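Local coordinates for protein Cbs-cp12 (Microcystis aeruginosa PCC 7806, PDB 5NMU) that probably takes part in the redox regulation of photosynthesis, as a hexameric fusion of a pair of CBS domains with a CP12 domain, at residues A[10-15]-A[124-129]; A[16-21]-A[37-42]; A[50-55]-A[105-110]. All coordinates share one frame; numbering follows the deposited sequence.

Contact 1 (A[10-15]-A[124-129]); sequences IMTQNV and LFKSDF
Ile-10 and Lys-126 lie against each other where the start of the chain runs beside the end of helix 120-126, and most of the contact is theirs. The tight part centres on the Ile-10 side chain. CB of Ile-10 sits 3.9 Å from CB of Lys-126, and the CG2 branch of Ile-10 reaches the backbone carbonyl, 3.4 Å from Lys-126 O. With CG1 wedged between its own backbone N and carbonyl carbon (chi1 68°), Ile-10 keeps CG2 beside the backbone N, and its CD1 extends to Ser-127, 4.4 Å from CB of that residue.

Beyond CB the lysine belongs to the looser, more exposed side. Its chain bends at chi3 (-86°), which brings NZ to the Ile-10 carbonyl, where it donates a hydrogen bond of 2.8 Å to Ile-10 O, coming in tilted 31° from the carbonyl plane. The same ammonium group makes a salt bridge with Asp-122, one helical turn back, and OG1 of Thr-12 is hydrogen-bonded to that carboxylate too. Lysine and threonine thus converge on one acid, with OG1 of Thr-12 4.0 Å from NZ of Lys-126.

The contact joins the first CBS motif to the second: Ile-10 is covered by Ile-118 of strand 113-119 and Val-91 of helix 91-101, Thr-12 pairs through its backbone with Ile-117, and Phe-125 packs on Met-31 of a second subunit.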
ATOM      1  N   ILE A  10       8.670  10.609 -27.390  1.00 39.81           N
ATOM      2  CA  ILE A  10       7.229  10.700 -27.105  1.00 39.58           C
ATOM      3  C   ILE A  10       6.865  11.672 -25.992  1.00 38.19           C
ATOM      4  O   ILE A  10       5.713  11.861 -25.726  1.00 37.36           O
ATOM      5  CB  ILE A  10       6.611   9.295 -26.796  1.00 40.08           C
ATOM      6  CG1 ILE A  10       7.128   8.715 -25.457  1.00 38.94           C
ATOM      7  CG2 ILE A  10       6.915   8.350 -27.964  1.00 40.17           C
ATOM      8  CD1 ILE A  10       6.245   7.604 -24.895  1.00 39.72           C
ATOM      9  N   MET A  11       7.842  12.272 -25.340  1.00 37.96           N
ATOM     10  CA  MET A  11       7.575  13.187 -24.266  1.00 37.42           C
ATOM     11  C   MET A  11       6.853  14.428 -24.739  1.00 39.41           C
ATOM     12  O   MET A  11       6.942  14.788 -25.878  1.00 39.08           O
ATOM     13  CB  MET A  11       8.862  13.617 -23.592  1.00 36.74           C
ATOM     14  CG  MET A  11       9.801  14.434 -24.473  1.00 37.31           C
ATOM     15  SD  MET A  11      11.323  14.786 -23.610  1.00 37.75           S
ATOM     16  CE  MET A  11      12.220  15.716 -24.877  1.00 38.39           C
ATOM     17  N   THR A  12       6.132  15.089 -23.839  1.00 39.61           N
ATOM     18  CA  THR A  12       5.691  16.428 -24.120  1.00 42.62           C
ATOM     19  C   THR A  12       6.916  17.360 -24.017  1.00 44.62           C
ATOM     20  O   THR A  12       7.548  17.475 -22.961  1.00 42.42           O
ATOM     21  CB  THR A  12       4.522  16.780 -23.194  1.00 42.14           C
ATOM     22  OG1 THR A  12       3.448  15.891 -23.538  1.00 42.79           O
ATOM     23  CG2 THR A  12       4.086  18.231 -23.373  1.00 42.15           C
ATOM     24  N   GLN A  13       7.230  18.010 -25.128  1.00 50.05           N
ATOM     25  CA  GLN A  13       8.462  18.790 -25.269  1.00 54.70           C
ATOM     26  C   GLN A  13       8.339  20.128 -24.539  1.00 57.91           C
ATOM     27  O   GLN A  13       9.331  20.586 -23.902  1.00 58.57           O
ATOM     28  CB  GLN A  13       8.846  19.020 -26.747  1.00 55.86           C
ATOM     29  CG  GLN A  13       9.584  17.863 -27.460  1.00 57.29           C
ATOM     30  N   ASN A  14       7.159  20.754 -24.661  1.00 58.09           N
ATOM     31  CA  ASN A  14       6.868  22.002 -23.991  1.00 61.38           C
ATOM     32  C   ASN A  14       6.768  21.678 -22.548  1.00 60.38           C
ATOM     33  O   ASN A  14       5.788  21.074 -22.136  1.00 68.41           O
ATOM     34  CB  ASN A  14       5.518  22.596 -24.437  1.00 64.00           C
ATOM     35  CG  ASN A  14       5.611  23.314 -25.767  1.00 69.14           C
ATOM     36  OD1 ASN A  14       6.708  23.565 -26.284  1.00 71.58           O
ATOM     37  ND2 ASN A  14       4.460  23.641 -26.341  1.00 71.19           N
ATOM     38  N   VAL A  15       7.771  22.044 -21.774  1.00 56.38           N
ATOM     39  CA  VAL A  15       7.740  21.771 -20.352  1.00 53.92           C
ATOM     40  C   VAL A  15       7.791  23.129 -19.656  1.00 53.05           C
ATOM     41  O   VAL A  15       8.411  24.031 -20.149  1.00 54.36           O
ATOM     42  CB  VAL A  15       8.844  20.800 -19.906  1.00 52.03           C
ATOM     43  CG1 VAL A  15      10.245  21.373 -20.105  1.00 52.26           C
ATOM     44  CG2 VAL A  15       8.605  20.367 -18.466  1.00 50.42           C
ATOM     45  N   LEU A 124       0.366   6.165 -23.706  1.00 35.79           N
ATOM     46  CA  LEU A 124      -0.837   5.617 -24.293  1.00 36.67           C
ATOM     47  C   LEU A 124      -1.009   6.121 -25.722  1.00 38.76           C
ATOM     48  O   LEU A 124      -1.289   5.332 -26.631  1.00 39.57           O
ATOM     49  CB  LEU A 124      -2.068   5.987 -23.484  1.00 36.11           C
ATOM     50  CG  LEU A 124      -3.448   5.627 -24.063  1.00 36.68           C
ATOM     51  CD1 LEU A 124      -3.519   4.146 -24.313  1.00 36.82           C
ATOM     52  CD2 LEU A 124      -4.572   6.019 -23.102  1.00 36.26           C
ATOM     53  N   PHE A 125      -0.811   7.421 -25.912  1.00 38.08           N
ATOM     54  CA  PHE A 125      -1.066   8.026 -27.186  1.00 39.83           C
ATOM     55  C   PHE A 125       0.060   7.928 -28.202  1.00 41.59           C
ATOM     56  O   PHE A 125      -0.202   8.035 -29.369  1.00 42.73           O
ATOM     57  CB  PHE A 125      -1.448   9.493 -27.011  1.00 39.16           C
ATOM     58  CG  PHE A 125      -2.623   9.734 -26.121  1.00 37.46           C
ATOM     59  CD1 PHE A 125      -3.679   8.833 -26.036  1.00 38.62           C
ATOM     60  CD2 PHE A 125      -2.705  10.915 -25.426  1.00 37.46           C
ATOM     61  CE1 PHE A 125      -4.818   9.115 -25.264  1.00 38.06           C
ATOM     62  CE2 PHE A 125      -3.803  11.197 -24.635  1.00 38.66           C
ATOM     63  CZ  PHE A 125      -4.860  10.286 -24.545  1.00 38.42           C
ATOM     64  N   LYS A 126       1.304   7.761 -27.792  1.00 41.19           N
ATOM     65  CA  LYS A 126       2.407   7.858 -28.754  1.00 42.70           C
ATOM     66  C   LYS A 126       3.406   6.723 -28.715  1.00 43.50           C
ATOM     67  O   LYS A 126       4.318   6.691 -29.508  1.00 46.81           O
ATOM     68  CB  LYS A 126       3.131   9.210 -28.548  1.00 43.43           C
ATOM     69  CG  LYS A 126       2.318  10.435 -28.965  1.00 44.44           C
ATOM     70  CD  LYS A 126       2.922  11.789 -28.507  1.00 44.31           C
ATOM     71  CE  LYS A 126       2.478  12.137 -27.097  1.00 43.63           C
ATOM     72  NZ  LYS A 126       3.279  13.147 -26.385  1.00 42.78           N
ATOM     73  N   SER A 127       3.289   5.780 -27.788  1.00 43.67           N
ATOM     74  CA  SER A 127       4.197   4.650 -27.791  1.00 42.87           C
ATOM     75  C   SER A 127       3.744   3.670 -28.875  1.00 43.90           C
ATOM     76  O   SER A 127       2.559   3.621 -29.261  1.00 43.34           O
ATOM     77  CB  SER A 127       4.199   3.978 -26.419  1.00 41.56           C
ATOM     78  OG  SER A 127       4.990   2.848 -26.382  1.00 40.98           O
ATOM     79  N   ASP A 128       4.700   2.875 -29.325  1.00 43.44           N
ATOM     80  CA  ASP A 128       4.503   1.814 -30.320  1.00 44.62           C
ATOM     81  C   ASP A 128       4.219   0.436 -29.672  1.00 44.34           C
ATOM     82  O   ASP A 128       4.409  -0.615 -30.301  1.00 44.92           O
ATOM     83  CB  ASP A 128       5.748   1.737 -31.199  1.00 46.57           C
ATOM     84  CG  ASP A 128       7.039   1.410 -30.397  1.00 47.71           C
ATOM     85  OD1 ASP A 128       6.972   1.283 -29.141  1.00 49.75           O
ATOM     86  OD2 ASP A 128       8.120   1.280 -31.012  1.00 50.88           O
ATOM     87  N   PHE A 129       3.770   0.444 -28.415  1.00 42.12           N
ATOM     88  CA  PHE A 129       3.519  -0.778 -27.639  1.00 41.56           C
ATOM     89  C   PHE A 129       2.465  -1.690 -28.269  1.00 41.92           C
ATOM     90  O   PHE A 129       2.499  -2.896 -28.038  1.00 41.72           O
ATOM     91  CB  PHE A 129       3.194  -0.465 -26.134  1.00 40.17           C
ATOM     92  CG  PHE A 129       1.799   0.035 -25.884  1.00 38.23           C
ATOM     93  CD1 PHE A 129       1.454   1.355 -26.153  1.00 39.00           C
ATOM     94  CD2 PHE A 129       0.814  -0.815 -25.401  1.00 38.07           C
ATOM     95  CE1 PHE A 129       0.157   1.836 -25.905  1.00 38.98           C
ATOM     96  CE2 PHE A 129      -0.496  -0.330 -25.140  1.00 39.12           C
ATOM     97  CZ  PHE A 129      -0.822   0.986 -25.435  1.00 38.21           C
TER

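Contact 2 (A[16-21]-A[37-42])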
ATOM      1  N   VAL A  16       7.056  23.238 -18.558  1.00 52.16           N
ATOM      2  CA  VAL A  16       6.876  24.451 -17.782  1.00 51.38           C
ATOM      3  C   VAL A  16       7.339  24.122 -16.387  1.00 50.03           C
ATOM      4  O   VAL A  16       7.024  23.006 -15.884  1.00 50.70           O
ATOM      5  CB  VAL A  16       5.351  24.767 -17.633  1.00 51.12           C
ATOM      6  CG1 VAL A  16       5.153  26.154 -17.050  1.00 52.37           C
ATOM      7  CG2 VAL A  16       4.675  24.679 -18.986  1.00 51.82           C
ATOM      8  N   THR A  17       8.041  25.070 -15.758  1.00 47.71           N
ATOM      9  CA  THR A  17       8.481  24.911 -14.387  1.00 45.38           C
ATOM     10  C   THR A  17       7.763  25.922 -13.462  1.00 45.94           C
ATOM     11  O   THR A  17       7.138  26.852 -13.934  1.00 45.98           O
ATOM     12  CB  THR A  17      10.003  25.077 -14.254  1.00 44.39           C
ATOM     13  OG1 THR A  17      10.336  26.407 -14.475  1.00 45.21           O
ATOM     14  CG2 THR A  17      10.773  24.248 -15.268  1.00 44.24           C
ATOM     15  N   ILE A  18       7.880  25.713 -12.150  1.00 43.67           N
ATOM     16  CA  ILE A  18       7.392  26.664 -11.137  1.00 42.89           C
ATOM     17  C   ILE A  18       8.310  26.595  -9.924  1.00 43.41           C
ATOM     18  O   ILE A  18       9.027  25.573  -9.700  1.00 42.31           O
ATOM     19  CB  ILE A  18       5.914  26.358 -10.758  1.00 41.93           C
ATOM     20  CG1 ILE A  18       5.282  27.527  -9.981  1.00 42.32           C
ATOM     21  CG2 ILE A  18       5.774  25.048 -10.001  1.00 40.24           C
ATOM     22  CD1 ILE A  18       3.792  27.396  -9.851  1.00 42.51           C
ATOM     23  N   ARG A  19       8.356  27.658  -9.148  1.00 42.94           N
ATOM     24  CA  ARG A  19       9.185  27.602  -7.949  1.00 44.87           C
ATOM     25  C   ARG A  19       8.421  26.897  -6.832  1.00 43.31           C
ATOM     26  O   ARG A  19       7.204  26.919  -6.804  1.00 41.43           O
ATOM     27  CB  ARG A  19       9.638  28.990  -7.534  1.00 49.68           C
ATOM     28  CG  ARG A  19      10.499  29.672  -8.609  1.00 53.67           C
ATOM     29  CD  ARG A  19      11.233  30.904  -8.063  1.00 57.89           C
ATOM     30  NE  ARG A  19      12.284  30.476  -7.140  1.00 61.62           N
ATOM     31  CZ  ARG A  19      13.469  29.952  -7.500  1.00 65.74           C
ATOM     32  NH1 ARG A  19      13.819  29.806  -8.792  1.00 66.48           N
ATOM     33  NH2 ARG A  19      14.330  29.585  -6.554  1.00 66.67           N
ATOM     34  N   GLY A  20       9.159  26.216  -5.959  1.00 41.44           N
ATOM     35  CA  GLY A  20       8.633  25.597  -4.782  1.00 40.76           C
ATOM     36  C   GLY A  20       7.914  26.558  -3.837  1.00 41.87           C
ATOM     37  O   GLY A  20       6.988  26.140  -3.128  1.00 39.83           O
ATOM     38  N   SER A  21       8.340  27.819  -3.844  1.00 43.21           N
ATOM     39  CA  SER A  21       7.777  28.866  -3.018  1.00 45.17           C
ATOM     40  C   SER A  21       6.465  29.415  -3.545  1.00 45.16           C
ATOM     41  O   SER A  21       5.841  30.200  -2.868  1.00 47.70           O
ATOM     42  CB  SER A  21       8.773  30.001  -2.907  1.00 47.67           C
ATOM     43  OG  SER A  21       9.131  30.429  -4.201  1.00 48.01           O
ATOM     44  N   ARG A  37      -0.946  18.693 -16.650  1.00 37.95           N
ATOM     45  CA  ARG A  37      -1.246  17.808 -15.565  1.00 38.40           C
ATOM     46  C   ARG A  37      -0.071  17.599 -14.590  1.00 37.92           C
ATOM     47  O   ARG A  37      -0.250  16.935 -13.521  1.00 34.94           O
ATOM     48  CB  ARG A  37      -1.735  16.488 -16.134  1.00 39.90           C
ATOM     49  CG  ARG A  37      -3.085  16.679 -16.801  1.00 39.70           C
ATOM     50  CD  ARG A  37      -3.556  15.390 -17.450  1.00 40.31           C
ATOM     51  NE  ARG A  37      -4.807  15.612 -18.172  1.00 42.14           N
ATOM     52  CZ  ARG A  37      -4.904  16.287 -19.325  1.00 43.75           C
ATOM     53  NH1 ARG A  37      -3.833  16.787 -19.919  1.00 44.22           N
ATOM     54  NH2 ARG A  37      -6.081  16.447 -19.899  1.00 45.67           N
ATOM     55  N   GLY A  38       1.089  18.193 -14.922  1.00 36.27           N
ATOM     56  CA  GLY A  38       2.249  18.205 -14.048  1.00 36.22           C
ATOM     57  C   GLY A  38       3.096  19.431 -14.310  1.00 37.06           C
ATOM     58  O   GLY A  38       3.180  19.871 -15.439  1.00 38.18           O
ATOM     59  N   LEU A  39       3.639  20.028 -13.256  1.00 37.60           N
ATOM     60  CA  LEU A  39       4.617  21.088 -13.366  1.00 38.04           C
ATOM     61  C   LEU A  39       5.892  20.643 -12.691  1.00 37.42           C
ATOM     62  O   LEU A  39       5.889  20.077 -11.579  1.00 35.49           O
ATOM     63  CB  LEU A  39       4.173  22.349 -12.635  1.00 39.27           C
ATOM     64  CG  LEU A  39       2.963  23.042 -13.096  1.00 41.20           C
ATOM     65  CD1 LEU A  39       2.584  24.131 -12.060  1.00 42.41           C
ATOM     66  CD2 LEU A  39       3.224  23.618 -14.486  1.00 43.17           C
ATOM     67  N   ILE A  40       7.006  20.952 -13.341  1.00 38.16           N
ATOM     68  CA  ILE A  40       8.295  20.605 -12.780  1.00 37.23           C
ATOM     69  C   ILE A  40       8.735  21.748 -11.866  1.00 38.45           C
ATOM     70  O   ILE A  40       8.627  22.931 -12.218  1.00 41.47           O
ATOM     71  CB  ILE A  40       9.325  20.399 -13.886  1.00 37.19           C
ATOM     72  CG1 ILE A  40       8.882  19.338 -14.881  1.00 36.74           C
ATOM     73  CG2 ILE A  40      10.673  20.115 -13.268  1.00 36.43           C
ATOM     74  CD1 ILE A  40       8.462  18.034 -14.266  1.00 36.69           C
ATOM     75  N   VAL A  41       9.251  21.400 -10.702  1.00 38.08           N
ATOM     76  CA  VAL A  41       9.711  22.387  -9.748  1.00 38.84           C
ATOM     77  C   VAL A  41      11.211  22.708  -9.986  1.00 40.77           C
ATOM     78  O   VAL A  41      12.101  21.801  -9.975  1.00 37.59           O
ATOM     79  CB  VAL A  41       9.543  21.885  -8.335  1.00 39.29           C
ATOM     80  CG1 VAL A  41      10.229  22.829  -7.332  1.00 39.77           C
ATOM     81  CG2 VAL A  41       8.040  21.713  -8.017  1.00 39.91           C
ATOM     82  N   GLU A  42      11.473  23.999 -10.066  1.00 42.19           N
ATOM     83  CA  GLU A  42      12.738  24.543 -10.542  1.00 44.90           C
ATOM     84  C   GLU A  42      13.850  24.326  -9.497  1.00 43.74           C
ATOM     85  O   GLU A  42      13.690  24.730  -8.384  1.00 43.11           O
ATOM     86  CB  GLU A  42      12.523  26.048 -10.811  1.00 48.17           C
ATOM     87  CG  GLU A  42      13.754  26.811 -11.303  1.00 53.32           C
ATOM     88  CD  GLU A  42      13.404  28.208 -11.817  1.00 56.79           C
ATOM     89  OE1 GLU A  42      12.347  28.745 -11.405  1.00 59.02           O
ATOM     90  OE2 GLU A  42      14.196  28.752 -12.641  1.00 62.73           O
TER
HETATM   91  O   HOH W   1       4.810  20.869 -17.501  1.00 41.82           O
HETATM   92  O   HOH W   2      10.096  28.170 -12.579  1.00 54.94           O
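Strands 17-18 and 38-41 pair in parallel, with Thr-17 bridged to Ile-40 and Ile-18 to Val-41, and are joined by Ile-40 N to Val-16 O (3.3 Å), Ile-18 N to Ile-40 O (2.9 Å) and Glu-42 N to Ile-18 O (2.9 Å). Together with helix 24-34 they form the beta-alpha-beta unit of the first CBS motif, the helix being the crossover between the two parallel strands.

On the face that carries Ile-18 and Val-41, Leu-39 reaches across to both neighbours. Its CD2 branch lies 4.0 Å from CB of Val-16, while CD1 meets CG2 of Ile-18 at 3.9 Å. Ala-27 of the crossover helix covers Leu-39 and Ile-18, and Leu-30 lies on Val-16. Across the sheet, Ile-40 turns to Pro-107 and Ile-117 of the second CBS motif.

The polar end of the contact lies past the strands. Glu-42, its CG anti to the backbone N (chi1 179°) and its chain extended, runs out to Arg-19, whose own chain bends at chi3 to bring the guanidinium back; the two planes stand 55° apart. The stronger partner of Arg-19 is Glu-143 of a third subunit, which forms a salt bridge with NE. NH1 of Arg-19 and OE1 of Glu-42 form a salt bridge at 3.2 Å that includes only a weak hydrogen bond, and a water donating to the same OE1 also bonds to OG1 of Thr-17.

Contact 3 (A[50-55]-A[105-110])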
ATOM      1  N   TYR A  50      15.490  18.181  -9.092  1.00 38.46           N
ATOM      2  CA  TYR A  50      14.200  18.500  -9.656  1.00 38.73           C
ATOM      3  C   TYR A  50      13.080  18.005  -8.756  1.00 37.17           C
ATOM      4  O   TYR A  50      13.252  17.097  -7.979  1.00 35.97           O
ATOM      5  CB  TYR A  50      14.030  17.923 -11.082  1.00 39.00           C
ATOM      6  CG  TYR A  50      14.810  18.713 -12.108  1.00 40.43           C
ATOM      7  CD1 TYR A  50      16.145  18.412 -12.370  1.00 41.29           C
ATOM      8  CD2 TYR A  50      14.231  19.776 -12.764  1.00 41.09           C
ATOM      9  CE1 TYR A  50      16.872  19.134 -13.300  1.00 42.82           C
ATOM     10  CE2 TYR A  50      14.955  20.541 -13.668  1.00 42.83           C
ATOM     11  CZ  TYR A  50      16.273  20.204 -13.942  1.00 42.75           C
ATOM     12  OH  TYR A  50      16.964  20.933 -14.848  1.00 42.46           O
ATOM     13  N   GLY A  51      11.938  18.649  -8.873  1.00 36.18           N
ATOM     14  CA  GLY A  51      10.744  18.210  -8.163  1.00 35.21           C
ATOM     15  C   GLY A  51       9.606  18.244  -9.138  1.00 33.60           C
ATOM     16  O   GLY A  51       9.782  18.717 -10.263  1.00 33.05           O
ATOM     17  N   ILE A  52       8.468  17.724  -8.719  1.00 32.57           N
ATOM     18  CA  ILE A  52       7.273  17.688  -9.535  1.00 32.74           C
ATOM     19  C   ILE A  52       6.051  17.852  -8.623  1.00 32.43           C
ATOM     20  O   ILE A  52       6.021  17.348  -7.504  1.00 31.84           O
ATOM     21  CB  ILE A  52       7.176  16.385 -10.392  1.00 32.60           C
ATOM     22  CG1 ILE A  52       6.015  16.487 -11.437  1.00 32.90           C
ATOM     23  CG2 ILE A  52       7.011  15.147  -9.495  1.00 32.47           C
ATOM     24  CD1 ILE A  52       6.123  15.447 -12.534  1.00 32.30           C
ATOM     25  N   VAL A  53       5.061  18.569  -9.141  1.00 34.21           N
ATOM     26  CA  VAL A  53       3.732  18.669  -8.560  1.00 34.82           C
ATOM     27  C   VAL A  53       2.721  18.336  -9.674  1.00 34.42           C
ATOM     28  O   VAL A  53       2.852  18.826 -10.838  1.00 34.16           O
ATOM     29  CB  VAL A  53       3.516  20.038  -7.867  1.00 35.67           C
ATOM     30  CG1 VAL A  53       3.636  21.221  -8.787  1.00 36.48           C
ATOM     31  CG2 VAL A  53       2.166  20.056  -7.197  1.00 37.21           C
ATOM     32  N   THR A  54       1.789  17.452  -9.328  1.00 33.57           N
ATOM     33  CA  THR A  54       0.847  16.867 -10.289  1.00 33.08           C
ATOM     34  C   THR A  54      -0.559  17.203  -9.968  1.00 33.68           C
ATOM     35  O   THR A  54      -0.860  17.616  -8.834  1.00 33.87           O
ATOM     36  CB  THR A  54       0.895  15.336 -10.309  1.00 32.36           C
ATOM     37  OG1 THR A  54       0.341  14.788  -9.099  1.00 31.09           O
ATOM     38  CG2 THR A  54       2.341  14.847 -10.529  1.00 31.78           C
ATOM     39  N   GLU A  55      -1.428  17.009 -10.955  1.00 33.52           N
ATOM     40  CA  GLU A  55      -2.880  17.106 -10.733  1.00 34.33           C
ATOM     41  C   GLU A  55      -3.396  16.318  -9.526  1.00 34.71           C
ATOM     42  O   GLU A  55      -4.316  16.778  -8.828  1.00 35.96           O
ATOM     43  CB  GLU A  55      -3.657  16.718 -11.985  1.00 34.52           C
ATOM     44  CG  GLU A  55      -3.447  15.274 -12.445  1.00 35.32           C
ATOM     45  CD  GLU A  55      -4.263  14.930 -13.663  1.00 37.15           C
ATOM     46  OE1 GLU A  55      -4.932  15.822 -14.152  1.00 38.14           O
ATOM     47  OE2 GLU A  55      -4.217  13.760 -14.150  1.00 41.50           O
ATOM     48  N   ARG A 105       3.788  10.206 -14.187  1.00 31.29           N
ATOM     49  CA  ARG A 105       4.330  11.444 -14.761  1.00 33.57           C
ATOM     50  C   ARG A 105       5.749  11.725 -14.214  1.00 32.32           C
ATOM     51  O   ARG A 105       5.964  11.564 -13.021  1.00 31.72           O
ATOM     52  CB  ARG A 105       3.365  12.518 -14.178  1.00 37.16           C
ATOM     53  CG  ARG A 105       3.068  13.625 -14.995  1.00 39.64           C
ATOM     54  CD  ARG A 105       1.887  14.369 -14.358  1.00 38.95           C
ATOM     55  NE  ARG A 105       0.687  13.573 -14.429  1.00 40.29           N
ATOM     56  CZ  ARG A 105      -0.031  13.319 -15.511  1.00 39.00           C
ATOM     57  NH1 ARG A 105       0.322  13.785 -16.661  1.00 40.88           N
ATOM     58  NH2 ARG A 105      -1.105  12.550 -15.427  1.00 37.83           N
ATOM     59  N   ALA A 106       6.704  12.137 -15.051  1.00 32.65           N
ATOM     60  CA  ALA A 106       8.091  12.430 -14.586  1.00 32.41           C
ATOM     61  C   ALA A 106       8.785  13.438 -15.491  1.00 32.72           C
ATOM     62  O   ALA A 106       8.517  13.482 -16.687  1.00 32.87           O
ATOM     63  CB  ALA A 106       8.910  11.160 -14.480  1.00 31.81           C
ATOM     64  N   PRO A 107       9.643  14.287 -14.919  1.00 33.49           N
ATOM     65  CA  PRO A 107      10.464  15.118 -15.843  1.00 34.09           C
ATOM     66  C   PRO A 107      11.403  14.200 -16.620  1.00 33.97           C
ATOM     67  O   PRO A 107      11.854  13.187 -16.067  1.00 34.21           O
ATOM     68  CB  PRO A 107      11.288  16.007 -14.910  1.00 33.76           C
ATOM     69  CG  PRO A 107      11.395  15.200 -13.658  1.00 34.13           C
ATOM     70  CD  PRO A 107      10.047  14.471 -13.511  1.00 33.14           C
ATOM     71  N   VAL A 108      11.625  14.554 -17.877  1.00 34.28           N
ATOM     72  CA  VAL A 108      12.720  14.049 -18.681  1.00 34.66           C
ATOM     73  C   VAL A 108      13.957  14.922 -18.499  1.00 36.05           C
ATOM     74  O   VAL A 108      13.959  16.075 -18.875  1.00 37.45           O
ATOM     75  CB  VAL A 108      12.385  13.917 -20.161  1.00 34.67           C
ATOM     76  CG1 VAL A 108      13.618  13.384 -20.950  1.00 35.14           C
ATOM     77  CG2 VAL A 108      11.207  12.976 -20.346  1.00 33.89           C
ATOM     78  N   ILE A 109      14.995  14.305 -17.928  1.00 36.48           N
ATOM     79  CA  ILE A 109      16.217  14.953 -17.530  1.00 38.58           C
ATOM     80  C   ILE A 109      17.481  14.274 -18.143  1.00 38.47           C
ATOM     81  O   ILE A 109      17.677  13.046 -18.043  1.00 36.33           O
ATOM     82  CB  ILE A 109      16.382  14.890 -15.997  1.00 38.72           C
ATOM     83  CG1 ILE A 109      15.162  15.457 -15.264  1.00 38.75           C
ATOM     84  CG2 ILE A 109      17.610  15.671 -15.575  1.00 40.16           C
ATOM     85  CD1 ILE A 109      14.814  16.840 -15.682  1.00 40.01           C
ATOM     86  N   GLN A 110      18.352  15.098 -18.716  1.00 40.07           N
ATOM     87  CA  GLN A 110      19.681  14.663 -19.236  1.00 40.54           C
ATOM     88  C   GLN A 110      20.700  15.402 -18.379  1.00 40.80           C
ATOM     89  O   GLN A 110      20.831  16.625 -18.461  1.00 40.24           O
ATOM     90  CB  GLN A 110      19.811  15.026 -20.724  1.00 42.86           C
ATOM     91  CG  GLN A 110      21.114  14.639 -21.433  1.00 46.06           C
ATOM     92  CD  GLN A 110      21.088  14.948 -22.958  1.00 49.93           C
ATOM     93  OE1 GLN A 110      20.037  14.874 -23.604  1.00 53.22           O
ATOM     94  NE2 GLN A 110      22.249  15.290 -23.534  1.00 51.24           N
TER
HETATM   95  O   HOH W   3      -2.961  11.355 -13.499  1.00 36.27           O
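The two CBS motifs meet here through their strands, as in the paired CBS module: strand 51-54 of the first faces strand 105-110 of the second. The strand axes approach to 7.6 Å at an angle of 146°, and no hydrogen bond joins the two backbones, so side chains bridge the space between the strands.

At one end the CD1 methyl of Ile-109 stands over the ring of Tyr-50 in a CH-pi contact, 3.8 Å from the centroid and only 8° off the ring normal. The tyrosine hydroxyl is fixed separately, by a hydrogen bond with the backbone carbonyl of Lys-112. Replacing the tyrosine by an alanine would take away ring and hydroxyl, and is likely to leave a gap over the Ile-109 methyl and the Lys-112 carbonyl without this mate.

In the middle, CD1 of Ile-52 points onto the opposing strand, 3.9 Å from Arg-105 O and 4.2 Å from CD of Pro-107; CG1 lies anti to the backbone N (chi1 -170°). Thr-54 follows, its CG2 3.9 Å from CD of Arg-105 and at the edge of the guanidinium.

OE2 of Glu-55 forms a salt bridge with NH2 of Arg-105 at 3.6 Å; the oxygen stands off the plane of the guanidinium, with no N-H aimed at it. A water at the guanidinium edge accepts from NH2 (2.9 Å) and donates to OE2 (2.8 Å), so the hydrogen bonding between the two runs through one water. OE1 of Glu-55 bonds to Ser-121 of a second subunit, which implies that the carboxylate is shared between this domain pairing and the subunit interface.

The three contacts follow the first CBS motif and its junction with the second. Contacts 2 and 3 are closest, their centres about 8 Å apart, because strands 38-41 and 51-54 are neighbours in one sheet: Val-41 N lies 2.8 Å from Gly-51 O, and Leu-39 N 2.8 Å from Val-53 O. Contact 1, about 14 Å from contact 3 and 20 Å from contact 2 between centres, spans both along the sequence. Its loop still reaches them: CG2 of Val-15 touches CG1 of Ile-40 at 3.7 Å, and SD of Met-11 meets CB of Val-108 at the same distance. Contacts 1 and 3 both join the two CBS motifs, whereas contact 2 is internal to the first.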